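PDB 3GDE: DNA ligase from Archaeoglobus fulgidus, which probably seals nicks in double-stranded DNA during replication, recombination and repair, using ATP to join a 3'-hydroxyl to a 5'-phosphate. Local coordinates for residues 502-507 / 526-531. Sequence-based numbering, arbitrary orientation.
Sequences VFEVAY and RFVRLR. With PO4 (phosphate ion), chain D.
Glu504 of strand 502-506 lies across from both Val528 and Arg529 of the antiparallel strand 526-530, a classic beta bulge. Glu504 N donates to Arg529 O (2.7 Å), while Glu504 O accepts from Val528 N (2.9 Å). Beyond the bulge, Ala506 and Arg526 form a hydrogen-bonded pair; on the other side, Arg531 N bonds to Val502 O, and a water links Val502 N to Arg531 O.

The Glu504 side chain is extended, CG anti to the backbone N (chi1 -175°), on the face it shares with Arg529. Glu504 CB packs on Arg531 CG (3.7 Å), its CG on Val528 CB, and its CD comes near Val528 CG1. Glu504 OE1 is shared by two arginines: Arg531 NH1 approaches from above the carboxylate plane (2.9 Å), and Arg529 NE adds a weak, bent bond at 3.2 Å. Both are salt bridges, and OE2 is bonded to Thr427. Arg531 is bent at chi2 and chi3, and its NH1 and NH2 also grip a phosphate ion through O3 and O1; Asp533 pairs with NH2. The phosphate probably comes from the crystallisation liquor. Lys534 NZ also hydrogen-bonds to it, and the side chain of Arg531 is about 7 Å from that of Arg272, a predicted ATP-binding residue.

On the opposite face of the sheet, Phe527 drives its CE1 edge over the centre of the Phe503 ring (T-shaped, planes at 74°), while Leu530 CD1 meets that ring at its edge.

The pair belongs to the C-terminal OB-fold domain: strand 428-437 flanks strand 502-506 on its other side, helix 473-483 covers the Phe503, Phe527 and Leu530 face, and helix 313-321 of the adenylation domain lies against Glu504, Arg529 and Arg531, consistent with the closed conformation.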
ATOM      1  N   VAL A 502       4.807   9.411   0.936  1.00 25.38           N
ATOM      2  CA  VAL A 502       3.436   9.760   1.280  1.00 25.00           C
ATOM      3  C   VAL A 502       3.439  10.626   2.551  1.00 24.41           C
ATOM      4  O   VAL A 502       4.080  10.273   3.543  1.00 24.45           O
ATOM      5  CB  VAL A 502       2.574   8.461   1.475  1.00 25.01           C
ATOM      6  CG1 VAL A 502       1.220   8.769   2.108  1.00 24.51           C
ATOM      7  CG2 VAL A 502       2.406   7.722   0.135  1.00 24.83           C
ATOM      8  N   PHE A 503       2.743  11.762   2.505  1.00 23.84           N
ATOM      9  CA  PHE A 503       2.583  12.621   3.688  1.00 23.54           C
ATOM     10  C   PHE A 503       1.210  12.403   4.303  1.00 23.18           C
ATOM     11  O   PHE A 503       0.233  12.244   3.575  1.00 23.38           O
ATOM     12  CB  PHE A 503       2.660  14.112   3.321  1.00 22.78           C
ATOM     13  CG  PHE A 503       4.036  14.615   2.985  1.00 23.08           C
ATOM     14  CD1 PHE A 503       5.167  13.824   3.156  1.00 21.92           C
ATOM     15  CD2 PHE A 503       4.196  15.922   2.509  1.00 22.59           C
ATOM     16  CE1 PHE A 503       6.427  14.305   2.846  1.00 21.86           C
ATOM     17  CE2 PHE A 503       5.457  16.422   2.204  1.00 22.52           C
ATOM     18  CZ  PHE A 503       6.577  15.612   2.366  1.00 23.07           C
ATOM     19  N   GLU A 504       1.128  12.403   5.631  1.00 22.91           N
ATOM     20  CA  GLU A 504      -0.160  12.604   6.302  1.00 22.87           C
ATOM     21  C   GLU A 504      -0.475  14.107   6.341  1.00 23.21           C
ATOM     22  O   GLU A 504       0.324  14.910   6.841  1.00 22.84           O
ATOM     23  CB  GLU A 504      -0.177  12.012   7.711  1.00 22.37           C
ATOM     24  CG  GLU A 504      -1.564  12.116   8.382  1.00 22.81           C
ATOM     25  CD  GLU A 504      -1.634  11.504   9.764  1.00 24.03           C
ATOM     26  OE1 GLU A 504      -0.696  10.766  10.158  1.00 25.58           O
ATOM     27  OE2 GLU A 504      -2.655  11.748  10.461  1.00 27.17           O
ATOM     28  N   VAL A 505      -1.641  14.467   5.810  1.00 23.49           N
ATOM     29  CA  VAL A 505      -2.036  15.854   5.600  1.00 24.02           C
ATOM     30  C   VAL A 505      -3.396  16.127   6.254  1.00 24.92           C
ATOM     31  O   VAL A 505      -4.368  15.393   6.019  1.00 23.94           O
ATOM     32  CB  VAL A 505      -2.127  16.182   4.086  1.00 23.92           C
ATOM     33  CG1 VAL A 505      -2.536  17.628   3.854  1.00 24.27           C
ATOM     34  CG2 VAL A 505      -0.803  15.897   3.389  1.00 24.52           C
ATOM     35  N   ALA A 506      -3.449  17.182   7.073  1.00 25.57           N
ATOM     36  CA  ALA A 506      -4.706  17.697   7.603  1.00 26.61           C
ATOM     37  C   ALA A 506      -5.204  18.838   6.715  1.00 27.52           C
ATOM     38  O   ALA A 506      -4.440  19.430   5.957  1.00 27.79           O
ATOM     39  CB  ALA A 506      -4.524  18.177   9.041  1.00 26.47           C
ATOM     40  N   TYR A 507      -6.485  19.160   6.822  1.00 28.48           N
ATOM     41  CA  TYR A 507      -7.078  20.213   6.007  1.00 29.47           C
ATOM     42  C   TYR A 507      -8.289  20.803   6.725  1.00 30.09           C
ATOM     43  O   TYR A 507      -8.836  20.178   7.635  1.00 30.23           O
ATOM     44  CB  TYR A 507      -7.496  19.639   4.644  1.00 30.05           C
ATOM     45  CG  TYR A 507      -8.492  18.507   4.748  1.00 29.87           C
ATOM     46  CD1 TYR A 507      -9.854  18.744   4.602  1.00 29.41           C
ATOM     47  CD2 TYR A 507      -8.069  17.196   5.001  1.00 30.38           C
ATOM     48  CE1 TYR A 507     -10.781  17.714   4.711  1.00 29.55           C
ATOM     49  CE2 TYR A 507      -8.997  16.146   5.114  1.00 31.04           C
ATOM     50  CZ  TYR A 507     -10.351  16.418   4.966  1.00 30.86           C
ATOM     51  OH  TYR A 507     -11.286  15.399   5.068  1.00 32.53           O
ATOM     52  N   ARG A 526      -2.244  21.048   5.860  1.00 26.20           N
ATOM     53  CA  ARG A 526      -1.238  21.237   6.890  1.00 25.88           C
ATOM     54  C   ARG A 526      -0.534  19.916   7.102  1.00 25.58           C
ATOM     55  O   ARG A 526      -1.181  18.890   7.281  1.00 25.90           O
ATOM     56  CB  ARG A 526      -1.883  21.754   8.199  1.00 25.61           C
ATOM     57  CG  ARG A 526      -0.922  21.908   9.389  1.00 25.36           C
ATOM     58  CD  ARG A 526      -1.572  22.659  10.580  1.00 25.99           C
ATOM     59  NE  ARG A 526      -1.616  24.101  10.334  1.00 24.54           N
ATOM     60  CZ  ARG A 526      -0.616  24.939  10.592  1.00 24.09           C
ATOM     61  NH1 ARG A 526       0.517  24.491  11.128  1.00 22.80           N
ATOM     62  NH2 ARG A 526      -0.744  26.233  10.305  1.00 24.82           N
ATOM     63  N   PHE A 527       0.795  19.956   7.084  1.00 25.70           N
ATOM     64  CA  PHE A 527       1.613  18.762   7.223  1.00 25.60           C
ATOM     65  C   PHE A 527       1.535  18.227   8.644  1.00 25.75           C
ATOM     66  O   PHE A 527       1.743  18.966   9.602  1.00 25.84           O
ATOM     67  CB  PHE A 527       3.058  19.076   6.825  1.00 25.36           C
ATOM     68  CG  PHE A 527       4.023  17.907   6.975  1.00 25.82           C
ATOM     69  CD1 PHE A 527       4.054  16.874   6.028  1.00 24.29           C
ATOM     70  CD2 PHE A 527       4.926  17.867   8.037  1.00 24.37           C
ATOM     71  CE1 PHE A 527       4.945  15.809   6.166  1.00 24.06           C
ATOM     72  CE2 PHE A 527       5.832  16.804   8.175  1.00 24.95           C
ATOM     73  CZ  PHE A 527       5.846  15.783   7.231  1.00 24.31           C
ATOM     74  N   VAL A 528       1.213  16.943   8.767  1.00 25.59           N
ATOM     75  CA  VAL A 528       1.223  16.251  10.050  1.00 25.49           C
ATOM     76  C   VAL A 528       2.537  15.466  10.219  1.00 26.16           C
ATOM     77  O   VAL A 528       3.313  15.744  11.134  1.00 25.91           O
ATOM     78  CB  VAL A 528      -0.019  15.336  10.204  1.00 25.67           C
ATOM     79  CG1 VAL A 528      -0.070  14.716  11.595  1.00 24.92           C
ATOM     80  CG2 VAL A 528      -1.311  16.131   9.926  1.00 24.57           C
ATOM     81  N   ARG A 529       2.782  14.500   9.325  1.00 26.62           N
ATOM     82  CA  ARG A 529       4.027  13.730   9.298  1.00 26.78           C
ATOM     83  C   ARG A 529       4.234  12.964   7.989  1.00 27.58           C
ATOM     84  O   ARG A 529       3.288  12.731   7.224  1.00 27.20           O
ATOM     85  CB  ARG A 529       4.078  12.739  10.462  1.00 26.91           C
ATOM     86  CG  ARG A 529       3.014  11.660  10.413  1.00 27.48           C
ATOM     87  CD  ARG A 529       2.989  10.909  11.731  1.00 31.13           C
ATOM     88  NE  ARG A 529       1.642  10.935  12.286  1.00 35.03           N
ATOM     89  CZ  ARG A 529       1.232  11.731  13.273  1.00 34.53           C
ATOM     90  NH1 ARG A 529       2.055  12.572  13.880  1.00 34.10           N
ATOM     91  NH2 ARG A 529      -0.021  11.660  13.662  1.00 36.49           N
ATOM     92  N   LEU A 530       5.481  12.549   7.765  1.00 28.09           N
ATOM     93  CA  LEU A 530       5.827  11.639   6.685  1.00 29.15           C
ATOM     94  C   LEU A 530       5.314  10.244   7.037  1.00 29.24           C
ATOM     95  O   LEU A 530       5.531   9.775   8.141  1.00 29.36           O
ATOM     96  CB  LEU A 530       7.356  11.604   6.501  1.00 29.18           C
ATOM     97  CG  LEU A 530       8.022  10.638   5.509  1.00 29.61           C
ATOM     98  CD1 LEU A 530       7.778  11.037   4.042  1.00 30.32           C
ATOM     99  CD2 LEU A 530       9.512  10.581   5.792  1.00 30.07           C
ATOM    100  N   ARG A 531       4.642   9.580   6.102  1.00 29.70           N
ATOM    101  CA  ARG A 531       4.186   8.216   6.361  1.00 30.63           C
ATOM    102  C   ARG A 531       5.035   7.168   5.633  1.00 31.87           C
ATOM    103  O   ARG A 531       4.753   6.785   4.501  1.00 31.27           O
ATOM    104  CB  ARG A 531       2.683   8.061   6.083  1.00 30.03           C
ATOM    105  CG  ARG A 531       1.803   8.952   6.976  1.00 28.95           C
ATOM    106  CD  ARG A 531       1.859   8.537   8.465  1.00 27.31           C
ATOM    107  NE  ARG A 531       1.255   7.223   8.673  1.00 27.26           N
ATOM    108  CZ  ARG A 531      -0.031   7.009   8.952  1.00 26.47           C
ATOM    109  NH1 ARG A 531      -0.874   8.030   9.106  1.00 26.10           N
ATOM    110  NH2 ARG A 531      -0.463   5.765   9.102  1.00 25.23           N
TER
HETATM  111  P   PO4 D 558      -4.233   6.203   9.085  1.00 64.07           P
HETATM  112  O1  PO4 D 558      -3.215   5.261   9.683  1.00 63.60           O
HETATM  113  O2  PO4 D 558      -5.469   6.221   9.957  1.00 64.38           O
HETATM  114  O3  PO4 D 558      -3.659   7.603   9.034  1.00 63.91           O
HETATM  115  O4  PO4 D 558      -4.595   5.729   7.693  1.00 62.94           O
HETATM  116  O   HOH W   1       6.229   7.289   2.357  1.00 29.70           O